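Local coordinates for peptidoglycan-recognition protein-LC (Drosophila melanogaster, PDB 1Z6I) that acts as a major activator of the imd/Relish immune pathway and probably recognises bacterial peptidoglycan through its amidase-like extracellular domain, at residues 13-18 with 59-64; 19-24 with 94-99. All blocks are in the same frame, centred on the assembly; numbering follows the deposited sequence.

Contact 1: residues 13-18 with 59-64; sequences PQKEIP and QKCDIA. With SO4 (sulfate ion), chain C.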
ATOM      1  N   PRO A  13      -3.527  -8.352  14.611  1.00 50.58           N
ATOM      2  CA  PRO A  13      -2.613  -7.318  15.096  1.00 51.13           C
ATOM      3  C   PRO A  13      -2.193  -7.587  16.545  1.00 52.13           C
ATOM      4  O   PRO A  13      -3.015  -7.984  17.372  1.00 52.02           O
ATOM      5  CB  PRO A  13      -3.432  -6.022  14.973  1.00 50.89           C
ATOM      6  CG  PRO A  13      -4.815  -6.415  14.693  1.00 50.32           C
ATOM      7  CD  PRO A  13      -4.806  -7.790  14.139  1.00 50.43           C
ATOM      8  N   GLN A  14      -0.916  -7.380  16.835  1.00 53.59           N
ATOM      9  CA  GLN A  14      -0.374  -7.607  18.173  1.00 54.89           C
ATOM     10  C   GLN A  14      -0.960  -6.659  19.214  1.00 55.66           C
ATOM     11  O   GLN A  14      -0.954  -6.966  20.396  1.00 55.72           O
ATOM     12  CB  GLN A  14       1.152  -7.510  18.150  1.00 55.19           C
ATOM     13  CG  GLN A  14       1.815  -8.537  17.216  1.00 57.25           C
ATOM     14  CD  GLN A  14       1.320  -9.972  17.455  1.00 58.79           C
ATOM     15  OE1 GLN A  14       1.582 -10.539  18.523  1.00 60.86           O
ATOM     16  NE2 GLN A  14       0.590 -10.546  16.481  1.00 56.45           N
ATOM     17  N   LYS A  15      -1.459  -5.511  18.769  1.00 56.74           N
ATOM     18  CA  LYS A  15      -2.272  -4.635  19.614  1.00 57.68           C
ATOM     19  C   LYS A  15      -3.356  -3.979  18.783  1.00 57.40           C
ATOM     20  O   LYS A  15      -3.362  -4.070  17.561  1.00 57.23           O
ATOM     21  CB  LYS A  15      -1.425  -3.545  20.271  1.00 58.25           C
ATOM     22  CG  LYS A  15      -0.594  -4.013  21.476  1.00 61.54           C
ATOM     23  CD  LYS A  15       0.886  -4.248  21.108  1.00 65.78           C
ATOM     24  CE  LYS A  15       1.854  -3.668  22.146  1.00 68.14           C
ATOM     25  NZ  LYS A  15       2.191  -4.665  23.212  1.00 70.18           N
ATOM     26  N   GLU A  16      -4.274  -3.305  19.461  1.00 57.21           N
ATOM     27  CA  GLU A  16      -5.295  -2.526  18.775  1.00 57.40           C
ATOM     28  C   GLU A  16      -4.670  -1.386  17.936  1.00 56.31           C
ATOM     29  O   GLU A  16      -3.598  -0.845  18.261  1.00 55.55           O
ATOM     30  CB  GLU A  16      -6.310  -1.983  19.789  1.00 58.11           C
ATOM     31  CG  GLU A  16      -7.167  -3.075  20.437  1.00 60.57           C
ATOM     32  CD  GLU A  16      -8.641  -2.976  20.079  1.00 63.54           C
ATOM     33  OE1 GLU A  16      -8.968  -2.467  18.980  1.00 64.71           O
ATOM     34  OE2 GLU A  16      -9.478  -3.410  20.905  1.00 66.60           O
ATOM     35  N   ILE A  17      -5.346  -1.051  16.841  1.00 55.29           N
ATOM     36  CA  ILE A  17      -4.860  -0.051  15.902  1.00 54.72           C
ATOM     37  C   ILE A  17      -5.888   1.069  15.776  1.00 53.94           C
ATOM     38  O   ILE A  17      -7.078   0.801  15.638  1.00 53.81           O
ATOM     39  CB  ILE A  17      -4.568  -0.726  14.540  1.00 54.87           C
ATOM     40  CG1 ILE A  17      -3.393  -1.693  14.710  1.00 55.27           C
ATOM     41  CG2 ILE A  17      -4.303   0.328  13.412  1.00 55.25           C
ATOM     42  CD1 ILE A  17      -2.925  -2.317  13.447  1.00 56.30           C
ATOM     43  N   PRO A  18      -5.440   2.322  15.819  1.00 53.16           N
ATOM     44  CA  PRO A  18      -6.367   3.454  15.744  1.00 52.75           C
ATOM     45  C   PRO A  18      -7.104   3.529  14.405  1.00 52.93           C
ATOM     46  O   PRO A  18      -6.605   3.049  13.373  1.00 52.45           O
ATOM     47  CB  PRO A  18      -5.460   4.674  15.944  1.00 52.82           C
ATOM     48  CG  PRO A  18      -4.090   4.218  15.578  1.00 53.02           C
ATOM     49  CD  PRO A  18      -4.037   2.764  15.932  1.00 53.04           C
ATOM     50  N   GLN A  59       9.005  -4.062  14.122  1.00 57.68           N
ATOM     51  CA  GLN A  59       8.370  -3.837  15.440  1.00 57.93           C
ATOM     52  C   GLN A  59       7.069  -3.024  15.402  1.00 57.03           C
ATOM     53  O   GLN A  59       6.758  -2.256  16.307  1.00 57.05           O
ATOM     54  CB  GLN A  59       9.369  -3.246  16.449  1.00 58.49           C
ATOM     55  CG  GLN A  59      10.261  -4.317  17.106  1.00 61.15           C
ATOM     56  CD  GLN A  59      11.731  -3.914  17.234  1.00 64.77           C
ATOM     57  OE1 GLN A  59      12.512  -4.630  17.864  1.00 67.76           O
ATOM     58  NE2 GLN A  59      12.106  -2.776  16.646  1.00 66.28           N
ATOM     59  N   LYS A  60       6.291  -3.233  14.355  1.00 56.22           N
ATOM     60  CA  LYS A  60       4.980  -2.633  14.239  1.00 55.50           C
ATOM     61  C   LYS A  60       3.979  -3.597  14.872  1.00 54.42           C
ATOM     62  O   LYS A  60       4.285  -4.762  15.137  1.00 53.99           O
ATOM     63  CB  LYS A  60       4.629  -2.401  12.769  1.00 55.82           C
ATOM     64  CG  LYS A  60       5.706  -1.709  11.934  1.00 56.68           C
ATOM     65  CD  LYS A  60       5.666  -0.197  12.096  1.00 59.16           C
ATOM     66  CE  LYS A  60       6.752   0.507  11.278  1.00 60.33           C
ATOM     67  NZ  LYS A  60       6.989  -0.145   9.954  1.00 61.53           N
ATOM     68  N   CYS A  61       2.779  -3.106  15.117  1.00 53.02           N
ATOM     69  CA  CYS A  61       1.719  -3.943  15.640  1.00 52.29           C
ATOM     70  C   CYS A  61       1.084  -4.828  14.570  1.00 50.70           C
ATOM     71  O   CYS A  61       0.416  -5.798  14.892  1.00 50.40           O
ATOM     72  CB  CYS A  61       0.677  -3.060  16.311  1.00 52.35           C
ATOM     73  SG  CYS A  61       1.389  -2.334  17.803  1.00 55.96           S
ATOM     74  N   ASP A  62       1.295  -4.484  13.302  1.00 49.24           N
ATOM     75  CA  ASP A  62       0.680  -5.185  12.175  1.00 48.10           C
ATOM     76  C   ASP A  62       1.375  -4.790  10.867  1.00 46.96           C
ATOM     77  O   ASP A  62       2.192  -3.859  10.834  1.00 46.28           O
ATOM     78  CB  ASP A  62      -0.810  -4.810  12.103  1.00 48.18           C
ATOM     79  CG  ASP A  62      -1.663  -5.831  11.348  1.00 49.10           C
ATOM     80  OD1 ASP A  62      -1.157  -6.924  10.978  1.00 49.24           O
ATOM     81  OD2 ASP A  62      -2.873  -5.613  11.096  1.00 48.46           O
ATOM     82  N   ILE A  63       1.063  -5.510   9.798  1.00 45.88           N
ATOM     83  CA  ILE A  63       1.535  -5.157   8.467  1.00 45.24           C
ATOM     84  C   ILE A  63       1.295  -3.665   8.288  1.00 45.03           C
ATOM     85  O   ILE A  63       0.227  -3.178   8.613  1.00 45.29           O
ATOM     86  CB  ILE A  63       0.815  -6.022   7.390  1.00 44.85           C
ATOM     87  CG1 ILE A  63       1.487  -5.877   6.025  1.00 45.20           C
ATOM     88  CG2 ILE A  63      -0.654  -5.687   7.280  1.00 44.41           C
ATOM     89  CD1 ILE A  63       1.107  -6.990   5.064  1.00 44.26           C
ATOM     90  N   ALA A  64       2.293  -2.938   7.800  1.00 44.83           N
ATOM     91  CA  ALA A  64       2.277  -1.475   7.837  1.00 44.81           C
ATOM     92  C   ALA A  64       1.210  -0.808   6.961  1.00 44.97           C
ATOM     93  O   ALA A  64       0.800   0.319   7.242  1.00 44.42           O
ATOM     94  CB  ALA A  64       3.631  -0.943   7.458  1.00 44.81           C
TER
HETATM   95  S   SO4 C 201       2.033   0.597  14.554  1.00 67.40           S
HETATM   96  O1  SO4 C 201       0.787   1.234  14.134  1.00 66.72           O
HETATM   97  O2  SO4 C 201       1.888   0.189  15.942  1.00 67.63           O
HETATM   98  O3  SO4 C 201       2.275  -0.583  13.741  1.00 67.26           O
HETATM   99  O4  SO4 C 201       3.180   1.503  14.416  1.00 66.35           O

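Contact 2: residues 19-24 with 94-99; sequences DLELPV and DSQSLS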
ATOM      1  N   ASP A  19      -8.303   4.109  14.440  1.00 52.95           N
ATOM      2  CA  ASP A  19      -9.078   4.326  13.234  1.00 53.22           C
ATOM      3  C   ASP A  19      -8.503   5.537  12.490  1.00 52.77           C
ATOM      4  O   ASP A  19      -7.791   6.357  13.065  1.00 52.34           O
ATOM      5  CB  ASP A  19     -10.576   4.534  13.548  1.00 53.70           C
ATOM      6  CG  ASP A  19     -11.330   3.219  13.789  1.00 55.37           C
ATOM      7  OD1 ASP A  19     -12.454   3.271  14.328  1.00 57.74           O
ATOM      8  OD2 ASP A  19     -10.899   2.089  13.475  1.00 57.38           O
ATOM      9  N   LEU A  20      -8.829   5.606  11.205  1.00 52.46           N
ATOM     10  CA  LEU A  20      -8.420   6.667  10.309  1.00 52.47           C
ATOM     11  C   LEU A  20      -9.557   7.662  10.167  1.00 52.42           C
ATOM     12  O   LEU A  20     -10.712   7.252   9.993  1.00 52.34           O
ATOM     13  CB  LEU A  20      -8.154   6.072   8.925  1.00 52.58           C
ATOM     14  CG  LEU A  20      -6.843   6.332   8.206  1.00 52.68           C
ATOM     15  CD1 LEU A  20      -7.046   5.963   6.732  1.00 52.63           C
ATOM     16  CD2 LEU A  20      -6.349   7.767   8.393  1.00 52.16           C
ATOM     17  N   GLU A  21      -9.236   8.955  10.228  1.00 52.46           N
ATOM     18  CA  GLU A  21     -10.186   9.992   9.841  1.00 52.65           C
ATOM     19  C   GLU A  21     -10.465   9.870   8.350  1.00 51.96           C
ATOM     20  O   GLU A  21      -9.544   9.956   7.552  1.00 52.02           O
ATOM     21  CB  GLU A  21      -9.638  11.387  10.161  1.00 53.34           C
ATOM     22  CG  GLU A  21     -10.238  12.532   9.340  1.00 55.54           C
ATOM     23  CD  GLU A  21      -9.230  13.138   8.375  1.00 59.18           C
ATOM     24  OE1 GLU A  21      -8.799  12.458   7.395  1.00 60.71           O
ATOM     25  OE2 GLU A  21      -8.849  14.307   8.608  1.00 61.31           O
ATOM     26  N   LEU A  22     -11.735   9.665   7.993  1.00 51.39           N
ATOM     27  CA  LEU A  22     -12.177   9.627   6.597  1.00 50.96           C
ATOM     28  C   LEU A  22     -13.074  10.826   6.250  1.00 50.18           C
ATOM     29  O   LEU A  22     -13.773  11.327   7.117  1.00 49.90           O
ATOM     30  CB  LEU A  22     -12.992   8.362   6.338  1.00 51.03           C
ATOM     31  CG  LEU A  22     -12.352   6.981   6.172  1.00 52.18           C
ATOM     32  CD1 LEU A  22     -10.827   6.971   6.318  1.00 51.05           C
ATOM     33  CD2 LEU A  22     -13.031   6.000   7.151  1.00 52.62           C
ATOM     34  N   PRO A  23     -13.104  11.255   4.985  1.00 49.50           N
ATOM     35  CA  PRO A  23     -12.240  10.728   3.930  1.00 49.42           C
ATOM     36  C   PRO A  23     -10.830  11.323   3.935  1.00 49.62           C
ATOM     37  O   PRO A  23     -10.526  12.314   4.605  1.00 49.87           O
ATOM     38  CB  PRO A  23     -12.981  11.103   2.648  1.00 49.12           C
ATOM     39  CG  PRO A  23     -13.752  12.313   2.994  1.00 48.95           C
ATOM     40  CD  PRO A  23     -14.041  12.263   4.465  1.00 49.19           C
ATOM     41  N   VAL A  24      -9.994  10.691   3.127  1.00 49.75           N
ATOM     42  CA  VAL A  24      -8.561  10.886   3.098  1.00 49.79           C
ATOM     43  C   VAL A  24      -8.266  11.637   1.789  1.00 49.83           C
ATOM     44  O   VAL A  24      -8.869  11.335   0.736  1.00 49.78           O
ATOM     45  CB  VAL A  24      -7.869   9.475   3.203  1.00 50.05           C
ATOM     46  CG1 VAL A  24      -6.947   9.169   2.029  1.00 50.08           C
ATOM     47  CG2 VAL A  24      -7.160   9.307   4.544  1.00 49.99           C
ATOM     48  N   ASP A  94       0.601   9.681   8.390  1.00 45.62           N
ATOM     49  CA  ASP A  94      -0.133   8.403   8.427  1.00 45.54           C
ATOM     50  C   ASP A  94      -1.610   8.606   8.800  1.00 45.74           C
ATOM     51  O   ASP A  94      -2.479   7.861   8.359  1.00 45.40           O
ATOM     52  CB  ASP A  94       0.510   7.426   9.430  1.00 45.26           C
ATOM     53  CG  ASP A  94       1.854   6.857   8.957  1.00 45.16           C
ATOM     54  OD1 ASP A  94       2.101   6.753   7.745  1.00 43.36           O
ATOM     55  OD2 ASP A  94       2.734   6.461   9.750  1.00 45.82           O
ATOM     56  N   SER A  95      -1.882   9.624   9.611  1.00 46.28           N
ATOM     57  CA  SER A  95      -3.248   9.928  10.063  1.00 46.89           C
ATOM     58  C   SER A  95      -4.116  10.609   8.995  1.00 47.04           C
ATOM     59  O   SER A  95      -5.326  10.715   9.177  1.00 47.56           O
ATOM     60  CB  SER A  95      -3.214  10.816  11.308  1.00 46.86           C
ATOM     61  OG  SER A  95      -2.524  12.027  11.047  1.00 47.62           O
ATOM     62  N   GLN A  96      -3.489  11.057   7.901  1.00 47.09           N
ATOM     63  CA  GLN A  96      -4.151  11.759   6.800  1.00 46.88           C
ATOM     64  C   GLN A  96      -3.892  11.108   5.451  1.00 46.16           C
ATOM     65  O   GLN A  96      -3.894  11.793   4.431  1.00 46.47           O
ATOM     66  CB  GLN A  96      -3.623  13.191   6.694  1.00 47.25           C
ATOM     67  CG  GLN A  96      -3.674  13.986   7.949  1.00 48.38           C
ATOM     68  CD  GLN A  96      -5.056  14.448   8.216  1.00 50.04           C
ATOM     69  OE1 GLN A  96      -5.412  15.576   7.867  1.00 50.03           O
ATOM     70  NE2 GLN A  96      -5.873  13.567   8.803  1.00 50.36           N
ATOM     71  N   SER A  97      -3.652   9.803   5.427  1.00 45.46           N
ATOM     72  CA  SER A  97      -3.403   9.111   4.165  1.00 44.59           C
ATOM     73  C   SER A  97      -3.817   7.657   4.190  1.00 44.16           C
ATOM     74  O   SER A  97      -4.163   7.114   5.242  1.00 44.40           O
ATOM     75  CB  SER A  97      -1.918   9.197   3.791  1.00 44.48           C
ATOM     76  OG  SER A  97      -1.102   8.653   4.812  1.00 44.02           O
ATOM     77  N   LEU A  98      -3.802   7.063   2.997  1.00 43.50           N
ATOM     78  CA  LEU A  98      -3.835   5.622   2.786  1.00 42.91           C
ATOM     79  C   LEU A  98      -2.569   5.212   2.040  1.00 42.47           C
ATOM     80  O   LEU A  98      -2.060   5.983   1.230  1.00 42.25           O
ATOM     81  CB  LEU A  98      -5.058   5.224   1.951  1.00 42.80           C
ATOM     82  CG  LEU A  98      -6.396   5.200   2.695  1.00 42.63           C
ATOM     83  CD1 LEU A  98      -7.589   5.079   1.714  1.00 42.73           C
ATOM     84  CD2 LEU A  98      -6.421   4.083   3.717  1.00 42.56           C
ATOM     85  N   SER A  99      -2.071   4.002   2.313  1.00 42.00           N
ATOM     86  CA  SER A  99      -0.928   3.450   1.598  1.00 42.12           C
ATOM     87  C   SER A  99      -1.343   2.303   0.678  1.00 42.50           C
ATOM     88  O   SER A  99      -2.017   1.364   1.104  1.00 42.28           O
ATOM     89  CB  SER A  99       0.187   2.983   2.544  1.00 42.06           C
ATOM     90  OG  SER A  99      -0.275   2.188   3.623  1.00 42.30           O
TER

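Contact 1: residues 13-18 with 59-64
Pro13 and Gln14 lie against the backbone of Cys61 and Asp62, where two irregular loops of the amidase-like peptidoglycan-recognition fold meet: the N-terminal passage ahead of strand 24-31 and the loop after helix 40-56. A single backbone hydrogen bond ties them, Gln14 N to Cys61 O at 2.8 Å, with an N-H...O angle of 155°. The same oxygen also receives a CA-H...O contact from Pro13 CA at 3.4 Å. The Pro13 ring and the Asp62 side chain run side by side in the same direction, CB of the proline 3.9 Å from OD2 of the aspartate. Ile17 comes in across Asp62 at about a right angle, and its CD1 touches Asp62 CB at 3.5 Å, the methyl packing on the methylene. With CG of Asp62 swung opposite its backbone N (chi1 -158°), the carboxylate reaches past these apolar neighbours to its polar partners. OD2 forms a salt bridge with Arg5, while OD1 accepts from Gln51 of helix 40-56 and, weakly, from the amide of Ile63. The buried carboxylate thus joins the N-terminal region to the helix, and the arginine probably helps to keep it ionised. On the more open side, the Lys15 chain passes Cys61, its CB and CD both grazing the sulfur while its bent outer end leads away. A sulfate ion, probably from the crystallisation liquor, sits beside this loop; Arg79 also donates to it. Its O3 accepts the backbone amide of Cys61 at 2.9 Å, with an N-H...O angle of 153°, and lies 3.1 Å from Lys60 CB.

Contact 2: residues 19-24 with 94-99
Leu20 lays its two methyl groups along the backbone of residues 95-98, CD2 against Ser95 O at 3.2 Å and CD1 against Ser97 O. CD1 also meets Leu98 CD2 at 3.6 Å, the two leucine side chains crossing at a slant. Val24 spreads its methyls along the same backbone a little farther on: CG2 rests on the peptide joining Gln96 to Ser97, 3.7 Å from Ser97 N, and CG1 reaches Leu98 CG at 4.1 Å. Leu98 is therefore touched by both aliphatic residues, and this patch is buried. Cut back to an alanine, Leu20 would probably leave a gap beside the carbonyls of Ser95 and Ser97 and Leu98 CD2 without its methyl partner. At the exposed margin the contact turns polar. The Glu21 carboxylate and the Gln96 amide have their planes 54° apart, and Gln96 NE2 donates to Glu21 OE2 over 3.1 Å. The donor approaches from above the carboxylate plane, although the bond lies close to the plane of the amide. The CB of Gln96 points away from residues 19-24, but a bend at chi2 (-77°) folds its amide back, allowing NE2 to donate to Ser95 O at 2.9 Å as well. The two bonds fix the amide between Glu21 and the carbonyl of Ser95, within the type I turn 94-97. In this turn Ser97 OG is bonded to Tyr93 O and His87 NE2, and Ser95 OG to Ile91 O. The turn starts on the last residue of helix 91-94 and leads into strand 98-102, while Val24 begins the parallel neighbour, strand 24-31; Leu98 makes backbone bonds to Leu26 and Ile28, so the contact lies where these adjacent strands begin.

The two contacts use consecutive pieces of one N-terminal passage: residues 13-18 run directly into 19-24, on the way from strand 2-3 to strand 24-31. Their partners follow later, 59-64 between helix 40-56 and strand 67-69, then 94-99 from the end of helix 91-94, so the segments alternate along the chain. The centres lie about 16 Å apart, and contact 1 is the more peripheral. They barely touch, Ala64 O being 4.2 Å from Ser99 OG. Together they hold the passage first against the loop that follows helix 40-56 and then at the start of two adjacent parallel strands, joining the N-terminal part of this recognition domain to a peripheral loop and then to the sheet.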